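Local coordinates for protein aspartokinase (Clostridium acetobutylicum, PDB 3TVI) that probably phosphorylates the beta-carboxyl group of L-aspartate with ATP, feeding threonine, methionine and lysine biosynthesis, and binds lysine in the crystal, at residues I51-Y56 with A112-E117; S193-A197 with A250-V254; N129-A135 with C163-P169; A135-F141 with Y172-F176; V210-L214 with D271-I276. All coordinates share one frame; numbering follows the deposited sequence.

How the interactions relate
All five contacts are within one chain. Interactions 1, 3 and 4 form a continuous cluster: Arg115 and Ser114 of interaction 1 pack on Tyr172 of interaction 4, whose OH probably hydrogen-bonds to Asp134 OD1 of interaction 3 at 2.6 Å. Interactions 3 and 4 also share Ala135. Interaction 2 touches this cluster through Ile195 and Ile168, whose CD1 atoms are 3.3 Å apart. Interaction 5 touches none of the others; its nearest atoms are about 6 Å from interaction 2, and its centre is about 29 Å from that of interaction 1. Interaction 1 holds Thr52 and Glu117, predicted to bind substrate, and interaction 5 follows Thr208, predicted to bind ATP. The two bound lysines occupy pockets formed by other residues.

Interaction 1: residues I51-Y56 with A112-E117; sequences ITDLLY and AASRGE
Leu55 and Tyr56 carry the apolar part of this contact, both pressing on the turn that holds Ala112 and Ala113. The two helices run nearly antiparallel, at 151°, with axes 7.7 Å apart at their closest, a spacing that small residues permit. Leu55 points toward the other helix: its CD1 branch enters beside the backbone there, reaching the Ala112 carbonyl and lying 3.9 Å from Arg115 CB, while Gly116 offers no side chain to hinder it. Tyr56 instead turns its ring over Ala113, with CG anti to its own carbonyl carbon (chi1 -81°). The methyl CB of Ala113 then sits over one ring face, 3.5 Å from the centroid and offset toward the rim, a CH-pi contact. Thr52 adds its methyl, CG2, at 3.8 Å from Ala113 CB.

Among polar groups the approach is looser. Thr52 OG1 and Glu117 OE2 face one another at 4.0 Å, too far to bond, with the two side chains crossing at about a right angle. Within helix 109-127, Arg115 NH1 bonds in its guanidinium plane to Ser114 OG at 2.7 Å, and Arg115 also makes cation-pi contacts with Tyr118 and Tyr172. Tight antiparallel helix packing through alanine and glycine thus brings together Thr52 and Glu117, both predicted substrate-binding residues of the amino acid kinase fold.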
# COMPACT_ATOMS: atom_id res chain seq x y z
N ILE B 51 -26.99 -25.96 -20.76
CA ILE B 51 -26.89 -27.42 -20.69
C ILE B 51 -26.22 -27.90 -19.40
O ILE B 51 -26.85 -28.57 -18.58
CB ILE B 51 -26.11 -28.01 -21.88
CG1 ILE B 51 -26.94 -27.92 -23.17
CG2 ILE B 51 -25.72 -29.46 -21.60
CD1 ILE B 51 -28.22 -28.73 -23.14
N THR B 52 -24.95 -27.54 -19.23
CA THR B 52 -24.17 -28.03 -18.10
C THR B 52 -24.95 -27.91 -16.79
O THR B 52 -24.93 -28.83 -15.98
CB THR B 52 -22.84 -27.30 -17.97
OG1 THR B 52 -22.20 -27.27 -19.24
CG2 THR B 52 -21.94 -28.01 -16.97
N ASP B 53 -25.65 -26.80 -16.60
CA ASP B 53 -26.47 -26.64 -15.42
C ASP B 53 -27.55 -27.72 -15.37
O ASP B 53 -27.76 -28.34 -14.33
CB ASP B 53 -27.12 -25.26 -15.37
CG ASP B 53 -26.14 -24.16 -14.98
OD1 ASP B 53 -24.94 -24.45 -14.73
OD2 ASP B 53 -26.59 -22.99 -14.93
N LEU B 54 -28.23 -27.92 -16.50
CA LEU B 54 -29.30 -28.92 -16.57
C LEU B 54 -28.76 -30.32 -16.32
O LEU B 54 -29.42 -31.13 -15.65
CB LEU B 54 -30.05 -28.86 -17.91
CG LEU B 54 -31.40 -28.15 -17.83
CD1 LEU B 54 -31.26 -26.77 -17.18
CD2 LEU B 54 -32.05 -28.05 -19.21
N LEU B 55 -27.57 -30.61 -16.83
CA LEU B 55 -26.90 -31.86 -16.50
C LEU B 55 -26.80 -32.01 -14.97
O LEU B 55 -27.40 -32.92 -14.41
CB LEU B 55 -25.52 -31.98 -17.18
CG LEU B 55 -25.58 -32.38 -18.66
CD1 LEU B 55 -24.19 -32.44 -19.28
CD2 LEU B 55 -26.28 -33.72 -18.82
N TYR B 56 -26.09 -31.10 -14.30
CA TYR B 56 -26.01 -31.12 -12.84
C TYR B 56 -27.37 -31.43 -12.22
O TYR B 56 -27.47 -32.22 -11.29
CB TYR B 56 -25.54 -29.78 -12.27
CG TYR B 56 -24.05 -29.55 -12.29
CD1 TYR B 56 -23.18 -30.43 -11.68
CD2 TYR B 56 -23.52 -28.42 -12.91
CE1 TYR B 56 -21.81 -30.21 -11.69
CE2 TYR B 56 -22.16 -28.19 -12.92
CZ TYR B 56 -21.30 -29.08 -12.31
OH TYR B 56 -19.94 -28.84 -12.34
N ALA B 112 -21.55 -36.40 -14.81
CA ALA B 112 -22.78 -35.75 -15.26
C ALA B 112 -22.49 -34.48 -16.06
O ALA B 112 -22.80 -34.40 -17.24
CB ALA B 112 -23.66 -35.43 -14.07
N ALA B 113 -21.87 -33.49 -15.41
CA ALA B 113 -21.72 -32.16 -15.99
C ALA B 113 -20.72 -32.11 -17.16
O ALA B 113 -20.82 -31.24 -18.03
CB ALA B 113 -21.31 -31.16 -14.92
N SER B 114 -19.78 -33.05 -17.18
CA SER B 114 -18.77 -33.08 -18.23
C SER B 114 -19.32 -33.56 -19.58
O SER B 114 -18.64 -33.44 -20.59
CB SER B 114 -17.60 -33.97 -17.82
OG SER B 114 -18.06 -35.24 -17.40
N ARG B 115 -20.55 -34.10 -19.59
CA ARG B 115 -21.11 -34.67 -20.82
C ARG B 115 -21.55 -33.62 -21.85
O ARG B 115 -21.70 -33.94 -23.04
CB ARG B 115 -22.25 -35.65 -20.49
CG ARG B 115 -21.80 -37.10 -20.43
CD ARG B 115 -20.53 -37.31 -19.60
NE ARG B 115 -19.53 -38.13 -20.29
CZ ARG B 115 -18.21 -38.04 -20.11
NH1 ARG B 115 -17.69 -37.15 -19.28
NH2 ARG B 115 -17.40 -38.84 -20.79
N GLY B 116 -21.73 -32.38 -21.43
CA GLY B 116 -21.97 -31.30 -22.39
C GLY B 116 -20.84 -31.18 -23.41
O GLY B 116 -21.07 -30.98 -24.60
N GLU B 117 -19.60 -31.31 -22.93
CA GLU B 117 -18.42 -31.12 -23.76
C GLU B 117 -18.20 -32.37 -24.58
O GLU B 117 -17.96 -32.31 -25.79
CB GLU B 117 -17.16 -30.84 -22.92
CG GLU B 117 -17.39 -30.35 -21.50
CD GLU B 117 -18.08 -28.99 -21.41
OE1 GLU B 117 -18.16 -28.32 -22.46
OE2 GLU B 117 -18.53 -28.60 -20.31

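Interaction 2: residues S193-A197 with A250-V254; sequences SIISA and AIFPV
Ser193 packs directly against Pro253 and Val254, where helix 187-199 meets the first turn of the short helix 252-256 inside the amino acid kinase fold. The first turn of the short helix packs against the side of helix 187-199, with small side chains on one partner and a proline ring on the other. Ser193 CB lies 3.9 Å from Pro253 CD and 3.7 Å from Val254 CG2, so a single carbon touches two consecutive residues of the short helix. The Pro253 ring then extends along the neighbouring turn: its CG comes to 4.2 Å from Ile194 CG1, and its CB is equally far from Ala197 CB. One proline ring therefore spans Ser193 to Ala197, a full helical turn. Ser196 brings its CB to the edge of the contact near Val254 CG2, while its hydroxyl bonds back to Gly192 O.

A second layer holds both pieces in place. Tyr153 of helix 149-159 lies against Ala197 and Pro253, and Ile156 of that helix covers Ile194. Tyr204 of strand 203-208 also packs on Ser193 and Ser196, tying helix 187-199 to the central sheet. Within the short helix, Pro253 CD rests over one face of the Phe252 ring. Ile251 takes the N-cap position, and the carbonyl of Ala250 just before it faces Ser193. That oxygen is 2.6 Å from Ser193 OG, whose one proton could go either to Ala250 O or to Asp189 O of its own helix.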
# COMPACT_ATOMS: atom_id res chain seq x y z
N SER B 193 -5.04 -25.31 -23.78
CA SER B 193 -3.63 -25.03 -23.46
C SER B 193 -2.83 -26.30 -23.25
O SER B 193 -1.73 -26.44 -23.76
CB SER B 193 -3.53 -24.17 -22.21
OG SER B 193 -4.56 -23.20 -22.19
N ILE B 194 -3.40 -27.24 -22.49
CA ILE B 194 -2.77 -28.52 -22.23
C ILE B 194 -2.43 -29.21 -23.55
O ILE B 194 -1.29 -29.59 -23.78
CB ILE B 194 -3.69 -29.45 -21.42
CG1 ILE B 194 -3.86 -28.90 -19.99
CG2 ILE B 194 -3.12 -30.86 -21.38
CD1 ILE B 194 -4.77 -29.73 -19.10
N ILE B 195 -3.41 -29.34 -24.43
CA ILE B 195 -3.20 -30.05 -25.68
C ILE B 195 -2.06 -29.43 -26.47
O ILE B 195 -1.22 -30.14 -27.00
CB ILE B 195 -4.46 -30.05 -26.57
CG1 ILE B 195 -5.55 -30.94 -25.96
CG2 ILE B 195 -4.11 -30.54 -27.96
CD1 ILE B 195 -5.13 -32.37 -25.71
N SER B 196 -2.06 -28.10 -26.54
CA SER B 196 -1.01 -27.37 -27.25
C SER B 196 0.35 -27.75 -26.69
O SER B 196 1.25 -28.16 -27.43
CB SER B 196 -1.23 -25.86 -27.12
OG SER B 196 -2.61 -25.53 -27.21
N ALA B 197 0.49 -27.62 -25.37
CA ALA B 197 1.69 -28.04 -24.67
C ALA B 197 2.10 -29.47 -25.05
O ALA B 197 3.25 -29.71 -25.42
CB ALA B 197 1.48 -27.96 -23.16
N ALA B 250 -6.20 -20.45 -16.93
CA ALA B 250 -6.38 -21.15 -18.19
C ALA B 250 -5.10 -21.40 -19.00
O ALA B 250 -5.10 -22.27 -19.85
CB ALA B 250 -7.39 -20.40 -19.05
N ILE B 251 -4.03 -20.65 -18.76
CA ILE B 251 -2.91 -20.66 -19.70
C ILE B 251 -1.53 -20.96 -19.10
O ILE B 251 -0.50 -20.73 -19.74
CB ILE B 251 -2.86 -19.34 -20.52
CG1 ILE B 251 -2.38 -18.15 -19.67
CG2 ILE B 251 -4.23 -19.04 -21.13
CD1 ILE B 251 -3.48 -17.49 -18.87
N PHE B 252 -1.50 -21.52 -17.89
CA PHE B 252 -0.22 -21.86 -17.28
C PHE B 252 0.62 -22.88 -18.07
O PHE B 252 1.86 -22.79 -18.03
CB PHE B 252 -0.40 -22.29 -15.80
CG PHE B 252 -0.93 -23.70 -15.62
CD1 PHE B 252 -0.07 -24.79 -15.59
CD2 PHE B 252 -2.30 -23.91 -15.42
CE1 PHE B 252 -0.56 -26.08 -15.41
CE2 PHE B 252 -2.79 -25.20 -15.24
CZ PHE B 252 -1.92 -26.28 -15.23
N PRO B 253 -0.02 -23.83 -18.79
CA PRO B 253 0.78 -24.84 -19.51
C PRO B 253 1.49 -24.25 -20.72
O PRO B 253 2.63 -24.59 -21.02
CB PRO B 253 -0.26 -25.86 -19.97
CG PRO B 253 -1.51 -25.55 -19.22
CD PRO B 253 -1.46 -24.08 -18.96
N VAL B 254 0.78 -23.38 -21.42
CA VAL B 254 1.34 -22.64 -22.53
C VAL B 254 2.49 -21.75 -22.06
O VAL B 254 3.55 -21.74 -22.68
CB VAL B 254 0.23 -21.80 -23.22
CG1 VAL B 254 0.83 -20.69 -24.05
CG2 VAL B 254 -0.65 -22.69 -24.08

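Interaction 3: residues N129-A135 with C163-P169; sequences NAEFIDA and CNKAVIP
Three backbone hydrogen bonds stitch residues Glu131 to Ile133 to Lys165 to Val167 in parallel register. Glu131 N donates to Lys165 O at 2.9 Å, Val167 N to Glu131 O at 2.9 Å, and Ile133 N to Val167 O at 3.0 Å. The last carbonyl points almost straight at its donor (C=O...N 167°), whereas the other two donors sit tilted from the carbonyl planes. Glu131 O also receives a CA-H...O contact from Ala166. The ladder stops at Pro169, which has no N-H to offer; its ring carbon CD meets Ile133 O instead.

Side chains pack on both faces. With Glu131 and Ala166 on one face, the Glu131 carboxylate reaches over Cys163 SG, and Ile133 CD1 approaches the same sulfur at 4.0 Å. Phe132 and Val167 lie on the other face, toward helix 109-127, where Val122 and Ala125 cover the phenyl ring and Tyr118 meets it nearly at right angles. At the start of the strand, Ala130 CB is 3.6 Å from Lys165 CD. The lysine leaves its backbone with CG anti to N (chi1 -166°), lies along that methyl, then bends at its third torsion, and its NZ bonds to Leu128 O. Pro169 CG closes the far end, 4.0 Å from Ala135 CB.

Asn129, with positive phi, ends helix 109-127 in a Schellman motif and turns the chain into strand 131-132. That strand, helix 149-159 and strand 166-167 make a beta-alpha-beta unit at the edge of the main sheet of the kinase fold.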
# COMPACT_ATOMS: atom_id res chain seq x y z
N ASN B 129 -15.03 -34.57 -39.60
CA ASN B 129 -14.29 -35.71 -40.10
C ASN B 129 -12.91 -35.83 -39.44
O ASN B 129 -11.88 -35.89 -40.11
CB ASN B 129 -14.18 -35.61 -41.62
CG ASN B 129 -13.89 -36.94 -42.29
OD1 ASN B 129 -13.61 -37.95 -41.64
ND2 ASN B 129 -13.97 -36.95 -43.62
N ALA B 130 -12.93 -35.85 -38.11
CA ALA B 130 -11.74 -35.89 -37.28
C ALA B 130 -11.87 -37.02 -36.27
O ALA B 130 -12.99 -37.39 -35.89
CB ALA B 130 -11.57 -34.57 -36.55
N GLU B 131 -10.74 -37.57 -35.83
CA GLU B 131 -10.75 -38.65 -34.84
C GLU B 131 -11.20 -38.15 -33.47
O GLU B 131 -10.66 -37.19 -32.94
CB GLU B 131 -9.37 -39.28 -34.70
CG GLU B 131 -9.10 -40.36 -35.73
CD GLU B 131 -7.85 -41.16 -35.41
OE1 GLU B 131 -7.81 -41.80 -34.33
OE2 GLU B 131 -6.92 -41.15 -36.24
N PHE B 132 -12.21 -38.81 -32.90
CA PHE B 132 -12.65 -38.47 -31.56
C PHE B 132 -11.74 -39.11 -30.54
O PHE B 132 -11.52 -40.32 -30.57
CB PHE B 132 -14.07 -38.96 -31.29
CG PHE B 132 -14.51 -38.69 -29.89
CD1 PHE B 132 -15.03 -37.45 -29.55
CD2 PHE B 132 -14.37 -39.65 -28.90
CE1 PHE B 132 -15.42 -37.18 -28.24
CE2 PHE B 132 -14.75 -39.38 -27.60
CZ PHE B 132 -15.28 -38.15 -27.27
N ILE B 133 -11.24 -38.30 -29.62
CA ILE B 133 -10.39 -38.77 -28.54
C ILE B 133 -10.92 -38.25 -27.21
O ILE B 133 -10.76 -37.07 -26.91
CB ILE B 133 -8.96 -38.28 -28.72
CG1 ILE B 133 -8.31 -38.98 -29.91
CG2 ILE B 133 -8.16 -38.52 -27.46
CD1 ILE B 133 -6.86 -38.60 -30.12
N ASP B 134 -11.52 -39.13 -26.41
CA ASP B 134 -12.07 -38.73 -25.12
C ASP B 134 -10.96 -38.10 -24.30
O ASP B 134 -9.80 -38.46 -24.42
CB ASP B 134 -12.67 -39.93 -24.37
CG ASP B 134 -13.55 -39.51 -23.20
OD1 ASP B 134 -13.07 -38.79 -22.30
OD2 ASP B 134 -14.73 -39.92 -23.15
N ALA B 135 -11.35 -37.13 -23.47
CA ALA B 135 -10.42 -36.43 -22.59
C ALA B 135 -9.86 -37.40 -21.56
O ALA B 135 -8.67 -37.39 -21.27
CB ALA B 135 -11.13 -35.29 -21.88
N CYS B 163 -2.57 -38.39 -34.65
CA CYS B 163 -3.71 -38.20 -35.55
C CYS B 163 -3.46 -37.00 -36.44
O CYS B 163 -2.84 -36.03 -36.01
CB CYS B 163 -5.01 -37.96 -34.77
SG CYS B 163 -5.65 -39.37 -33.85
N ASN B 164 -3.95 -37.08 -37.67
CA ASN B 164 -3.92 -35.97 -38.61
C ASN B 164 -4.83 -34.84 -38.10
O ASN B 164 -4.41 -33.70 -37.95
CB ASN B 164 -4.37 -36.46 -39.99
CG ASN B 164 -4.11 -35.45 -41.10
OD1 ASN B 164 -3.76 -34.29 -40.85
ND2 ASN B 164 -4.27 -35.90 -42.35
N LYS B 165 -6.08 -35.19 -37.82
CA LYS B 165 -7.07 -34.25 -37.33
C LYS B 165 -7.82 -34.93 -36.19
O LYS B 165 -8.29 -36.06 -36.36
CB LYS B 165 -8.03 -33.86 -38.47
CG LYS B 165 -8.90 -32.64 -38.19
CD LYS B 165 -10.09 -32.51 -39.15
CE LYS B 165 -9.72 -31.79 -40.44
NZ LYS B 165 -10.92 -31.57 -41.31
N ALA B 166 -7.93 -34.27 -35.05
CA ALA B 166 -8.54 -34.89 -33.88
C ALA B 166 -9.35 -33.90 -33.03
O ALA B 166 -8.87 -32.80 -32.74
CB ALA B 166 -7.46 -35.54 -33.03
N VAL B 167 -10.57 -34.30 -32.65
CA VAL B 167 -11.36 -33.54 -31.67
C VAL B 167 -11.07 -34.11 -30.30
O VAL B 167 -10.93 -35.32 -30.15
CB VAL B 167 -12.88 -33.66 -31.89
CG1 VAL B 167 -13.62 -32.96 -30.76
CG2 VAL B 167 -13.30 -33.10 -33.24
N ILE B 168 -10.99 -33.23 -29.31
CA ILE B 168 -10.70 -33.60 -27.92
C ILE B 168 -11.59 -32.78 -27.01
O ILE B 168 -11.38 -31.57 -26.90
CB ILE B 168 -9.24 -33.30 -27.53
CG1 ILE B 168 -8.28 -33.80 -28.61
CG2 ILE B 168 -8.94 -33.91 -26.18
CD1 ILE B 168 -6.83 -33.48 -28.33
N PRO B 169 -12.56 -33.43 -26.34
CA PRO B 169 -13.54 -32.68 -25.56
C PRO B 169 -12.84 -31.98 -24.42
O PRO B 169 -11.70 -32.31 -24.09
CB PRO B 169 -14.51 -33.75 -25.08
CG PRO B 169 -13.67 -34.96 -24.96
CD PRO B 169 -12.59 -34.86 -26.00

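Interaction 4: residues A135-F141 with Y172-F176; sequences AAEVIFF and YGSSF
Ser174 OG donates the shortest bond of this contact, 2.7 Å to Ala136 O, lying in the carbonyl plane on a lone pair. The backbone of the same serine adds two more. Its amide gives a straight bond to Ile139 O (3.0 Å, 171° at the hydrogen), and its carbonyl takes Phe141 N at 2.9 Å nearly head-on, so Phe140 and Ser174 form a single bridge. A CA-H...O contact from Phe140 CA to Ser174 O is a minor addition. One serine thus bonds through hydroxyl, amide and carbonyl, gripping the loop at three points.

The loop folds upon itself to meet it: Ala135 O accepts from both Val138 N and Ile139 N in a tight turn, from which Ala136 O and Ile139 O both reach Ser174. Ring packing completes the join. Tyr172 has CG in the crowded position between N and carbonyl carbon (chi1 72°), which folds the ring back over the loop; Ala135 CB sits over one face, 3.6 Å from the centroid. Phe140 CD2 is 3.6 Å from Ser174 CB. The lack of a side chain at Gly173 makes room first for Ile139 CG2, 4.0 Å from Gly173 CA, and also for the Phe141 ring edge.

Outside, Tyr172 OH bonds to Asp134 OD1, which also takes Ala136 N, and Arg115 of helix 109-127 makes a cation-pi contact with the tyrosine. Strand 172-174 pairs antiparallel with strand 180-182, and Val138 packs on Ile156 of helix 149-159, which the loop leads into.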
# COMPACT_ATOMS: atom_id res chain seq x y z
N ALA B 135 -11.35 -37.13 -23.47
CA ALA B 135 -10.42 -36.43 -22.59
C ALA B 135 -9.86 -37.40 -21.56
O ALA B 135 -8.67 -37.39 -21.27
CB ALA B 135 -11.13 -35.29 -21.88
N ALA B 136 -10.75 -38.25 -21.03
CA ALA B 136 -10.41 -39.18 -19.96
C ALA B 136 -9.28 -40.12 -20.33
O ALA B 136 -8.69 -40.73 -19.44
CB ALA B 136 -11.64 -39.98 -19.55
N GLU B 137 -9.00 -40.26 -21.62
CA GLU B 137 -7.88 -41.07 -22.12
C GLU B 137 -6.54 -40.33 -22.16
O GLU B 137 -5.48 -40.96 -22.14
CB GLU B 137 -8.19 -41.57 -23.53
CG GLU B 137 -9.23 -42.67 -23.57
CD GLU B 137 -8.62 -44.00 -23.23
OE1 GLU B 137 -7.96 -44.59 -24.12
OE2 GLU B 137 -8.80 -44.45 -22.08
N VAL B 138 -6.59 -39.01 -22.20
CA VAL B 138 -5.41 -38.23 -22.56
C VAL B 138 -4.99 -37.16 -21.51
O VAL B 138 -3.84 -36.73 -21.48
CB VAL B 138 -5.64 -37.63 -23.96
CG1 VAL B 138 -6.60 -36.45 -23.90
CG2 VAL B 138 -4.32 -37.25 -24.60
N ILE B 139 -5.92 -36.77 -20.64
CA ILE B 139 -5.67 -35.82 -19.56
C ILE B 139 -5.84 -36.52 -18.23
O ILE B 139 -6.86 -37.18 -18.01
CB ILE B 139 -6.66 -34.66 -19.64
CG1 ILE B 139 -6.36 -33.81 -20.88
CG2 ILE B 139 -6.61 -33.81 -18.38
CD1 ILE B 139 -7.31 -32.66 -21.09
N PHE B 140 -4.87 -36.38 -17.33
CA PHE B 140 -4.89 -37.08 -16.04
C PHE B 140 -4.58 -36.19 -14.83
O PHE B 140 -3.76 -35.27 -14.91
CB PHE B 140 -3.91 -38.25 -16.07
CG PHE B 140 -4.34 -39.37 -16.96
CD1 PHE B 140 -3.76 -39.55 -18.20
CD2 PHE B 140 -5.35 -40.23 -16.56
CE1 PHE B 140 -4.17 -40.58 -19.03
CE2 PHE B 140 -5.76 -41.26 -17.38
CZ PHE B 140 -5.17 -41.43 -18.62
N PHE B 141 -5.24 -36.50 -13.71
CA PHE B 141 -5.00 -35.85 -12.43
C PHE B 141 -4.26 -36.80 -11.50
O PHE B 141 -4.04 -37.97 -11.84
CB PHE B 141 -6.32 -35.41 -11.80
CG PHE B 141 -7.04 -34.34 -12.58
CD1 PHE B 141 -8.08 -34.67 -13.44
CD2 PHE B 141 -6.69 -33.01 -12.46
CE1 PHE B 141 -8.74 -33.70 -14.16
CE2 PHE B 141 -7.34 -32.03 -13.18
CZ PHE B 141 -8.37 -32.38 -14.04
N TYR B 172 -12.63 -31.65 -18.72
CA TYR B 172 -12.43 -32.73 -17.76
C TYR B 172 -11.29 -33.65 -18.14
O TYR B 172 -10.68 -33.49 -19.20
CB TYR B 172 -13.71 -33.56 -17.65
CG TYR B 172 -13.98 -34.41 -18.86
CD1 TYR B 172 -13.56 -35.73 -18.92
CD2 TYR B 172 -14.66 -33.90 -19.97
CE1 TYR B 172 -13.80 -36.51 -20.03
CE2 TYR B 172 -14.91 -34.68 -21.08
CZ TYR B 172 -14.48 -35.98 -21.11
OH TYR B 172 -14.73 -36.75 -22.21
N GLY B 173 -11.02 -34.61 -17.26
CA GLY B 173 -10.00 -35.65 -17.47
C GLY B 173 -10.23 -36.78 -16.48
O GLY B 173 -11.29 -36.85 -15.85
N SER B 174 -9.26 -37.67 -16.32
CA SER B 174 -9.44 -38.79 -15.39
C SER B 174 -8.75 -38.52 -14.06
O SER B 174 -7.65 -37.99 -14.03
CB SER B 174 -8.92 -40.09 -16.01
OG SER B 174 -9.81 -40.58 -17.01
N SER B 175 -9.42 -38.87 -12.96
CA SER B 175 -8.83 -38.76 -11.62
C SER B 175 -7.80 -39.86 -11.43
O SER B 175 -7.76 -40.83 -12.20
CB SER B 175 -9.90 -38.88 -10.54
OG SER B 175 -10.64 -40.09 -10.67
N PHE B 176 -6.97 -39.72 -10.40
CA PHE B 176 -5.98 -40.75 -10.04
C PHE B 176 -6.59 -42.13 -10.06
O PHE B 176 -6.02 -43.06 -10.62
CB PHE B 176 -5.39 -40.48 -8.65
CG PHE B 176 -4.30 -41.43 -8.26
CD1 PHE B 176 -3.08 -41.42 -8.93
CD2 PHE B 176 -4.49 -42.34 -7.23
CE1 PHE B 176 -2.07 -42.29 -8.58
CE2 PHE B 176 -3.48 -43.22 -6.87
CZ PHE B 176 -2.26 -43.19 -7.54

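Interaction 5: residues V210-L214 with D271-I276; sequences VSGFL and DPGTLI
Gly212 meets Thr274 in a backbone conformation that strongly favours glycine, with a positive phi of 88°, and its CA lies 3.7 Å from the threonine methyl CG2. It follows directly on an inverse gamma turn centred on Ser211, closed by Gly212 N to Val210 O at 2.7 Å. From the centre of this turn the serine side chain points to Asp271, and Ser211 OG donates to Asp271 OD2 at 2.6 Å, meeting the anti lone pair of that oxygen, the one facing away from the other carboxylate oxygen. Asn265 ND2 also bonds to the same hydroxyl, so the serine links the loop to both ends of the turn between strands 261-265 and 274-277.

Beyond the glycine the contact is made by packing rather than hydrogen bonds. Thr274 OG1 lies between the backbone N and the carbonyl carbon (chi1 63°), which leaves CG2 anti to the carbonyl carbon and directed at the Gly212-Phe213 backbone. OG1 is 3.3 Å from Phe213 CD2, approaching the ring obliquely. Ile276, two residues further along the strand, has its CD1 in the ring plane at the phenyl edge, 3.8 Å from Phe213 CE2. Both side chains cross the phenylalanine at about a right angle.

Residues 210-214 belong to the loop that follows strand 203-208, whose end holds Thr208, predicted to bind ATP. Strand 274-277, against which they pack, runs between strands 261-265 and 229-231 of the main sheet; Ile263 of the former supports Phe213, and helix 232-240 covers Ile276 with Leu235.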
# COMPACT_ATOMS: atom_id res chain seq x y z
N VAL B 210 -15.49 -12.16 -29.74
CA VAL B 210 -14.94 -10.81 -29.81
C VAL B 210 -13.59 -10.84 -30.52
O VAL B 210 -12.77 -11.73 -30.29
CB VAL B 210 -14.73 -10.20 -28.41
CG1 VAL B 210 -16.04 -10.19 -27.64
CG2 VAL B 210 -13.66 -10.96 -27.65
N SER B 211 -13.35 -9.85 -31.39
CA SER B 211 -12.14 -9.82 -32.21
C SER B 211 -10.88 -9.39 -31.43
O SER B 211 -10.27 -8.36 -31.71
CB SER B 211 -12.37 -8.90 -33.40
OG SER B 211 -13.52 -9.31 -34.10
N GLY B 212 -10.48 -10.22 -30.48
CA GLY B 212 -9.37 -9.88 -29.60
C GLY B 212 -9.81 -9.08 -28.39
O GLY B 212 -10.99 -9.07 -28.04
N PHE B 213 -8.84 -8.45 -27.74
CA PHE B 213 -9.08 -7.49 -26.67
C PHE B 213 -8.88 -6.08 -27.19
O PHE B 213 -8.12 -5.86 -28.14
CB PHE B 213 -8.09 -7.74 -25.53
CG PHE B 213 -8.06 -9.16 -25.05
CD1 PHE B 213 -9.23 -9.80 -24.66
CD2 PHE B 213 -6.86 -9.85 -24.97
CE1 PHE B 213 -9.21 -11.11 -24.22
CE2 PHE B 213 -6.83 -11.16 -24.53
CZ PHE B 213 -8.01 -11.79 -24.15
N LEU B 214 -9.53 -5.11 -26.57
CA LEU B 214 -9.36 -3.72 -26.99
C LEU B 214 -8.42 -2.96 -26.05
O LEU B 214 -8.23 -3.33 -24.90
CB LEU B 214 -10.70 -3.00 -27.04
CG LEU B 214 -11.69 -3.48 -28.11
CD1 LEU B 214 -13.01 -2.78 -27.88
CD2 LEU B 214 -11.16 -3.23 -29.51
N ASP B 271 -10.90 -10.77 -39.06
CA ASP B 271 -10.38 -9.91 -37.99
C ASP B 271 -9.19 -10.60 -37.32
O ASP B 271 -9.31 -11.74 -36.85
CB ASP B 271 -11.43 -9.62 -36.91
CG ASP B 271 -12.38 -8.50 -37.29
OD1 ASP B 271 -12.31 -8.00 -38.44
OD2 ASP B 271 -13.21 -8.10 -36.43
N PRO B 272 -8.03 -9.90 -37.29
CA PRO B 272 -6.86 -10.49 -36.66
C PRO B 272 -7.02 -10.41 -35.16
O PRO B 272 -7.77 -9.57 -34.66
CB PRO B 272 -5.70 -9.61 -37.13
CG PRO B 272 -6.32 -8.35 -37.66
CD PRO B 272 -7.81 -8.48 -37.61
N GLY B 273 -6.36 -11.29 -34.45
CA GLY B 273 -6.55 -11.31 -33.01
C GLY B 273 -5.67 -10.34 -32.24
O GLY B 273 -4.91 -9.56 -32.80
N THR B 274 -5.82 -10.39 -30.93
CA THR B 274 -4.73 -10.00 -30.08
C THR B 274 -3.96 -11.30 -29.91
O THR B 274 -4.54 -12.39 -29.97
CB THR B 274 -5.23 -9.43 -28.76
OG1 THR B 274 -5.95 -10.42 -28.04
CG2 THR B 274 -6.13 -8.23 -29.04
N LEU B 275 -2.65 -11.17 -29.74
CA LEU B 275 -1.75 -12.30 -29.84
C LEU B 275 -0.92 -12.38 -28.55
O LEU B 275 0.09 -11.70 -28.41
CB LEU B 275 -0.87 -12.11 -31.09
CG LEU B 275 -0.13 -13.31 -31.67
CD1 LEU B 275 -1.04 -14.52 -31.76
CD2 LEU B 275 0.42 -12.96 -33.05
N ILE B 276 -1.36 -13.22 -27.62
CA ILE B 276 -0.79 -13.24 -26.28
C ILE B 276 0.52 -14.01 -26.30
O ILE B 276 0.53 -15.23 -26.39
CB ILE B 276 -1.75 -13.87 -25.26
CG1 ILE B 276 -3.12 -13.17 -25.29
CG2 ILE B 276 -1.14 -13.82 -23.86
CD1 ILE B 276 -4.25 -13.93 -24.62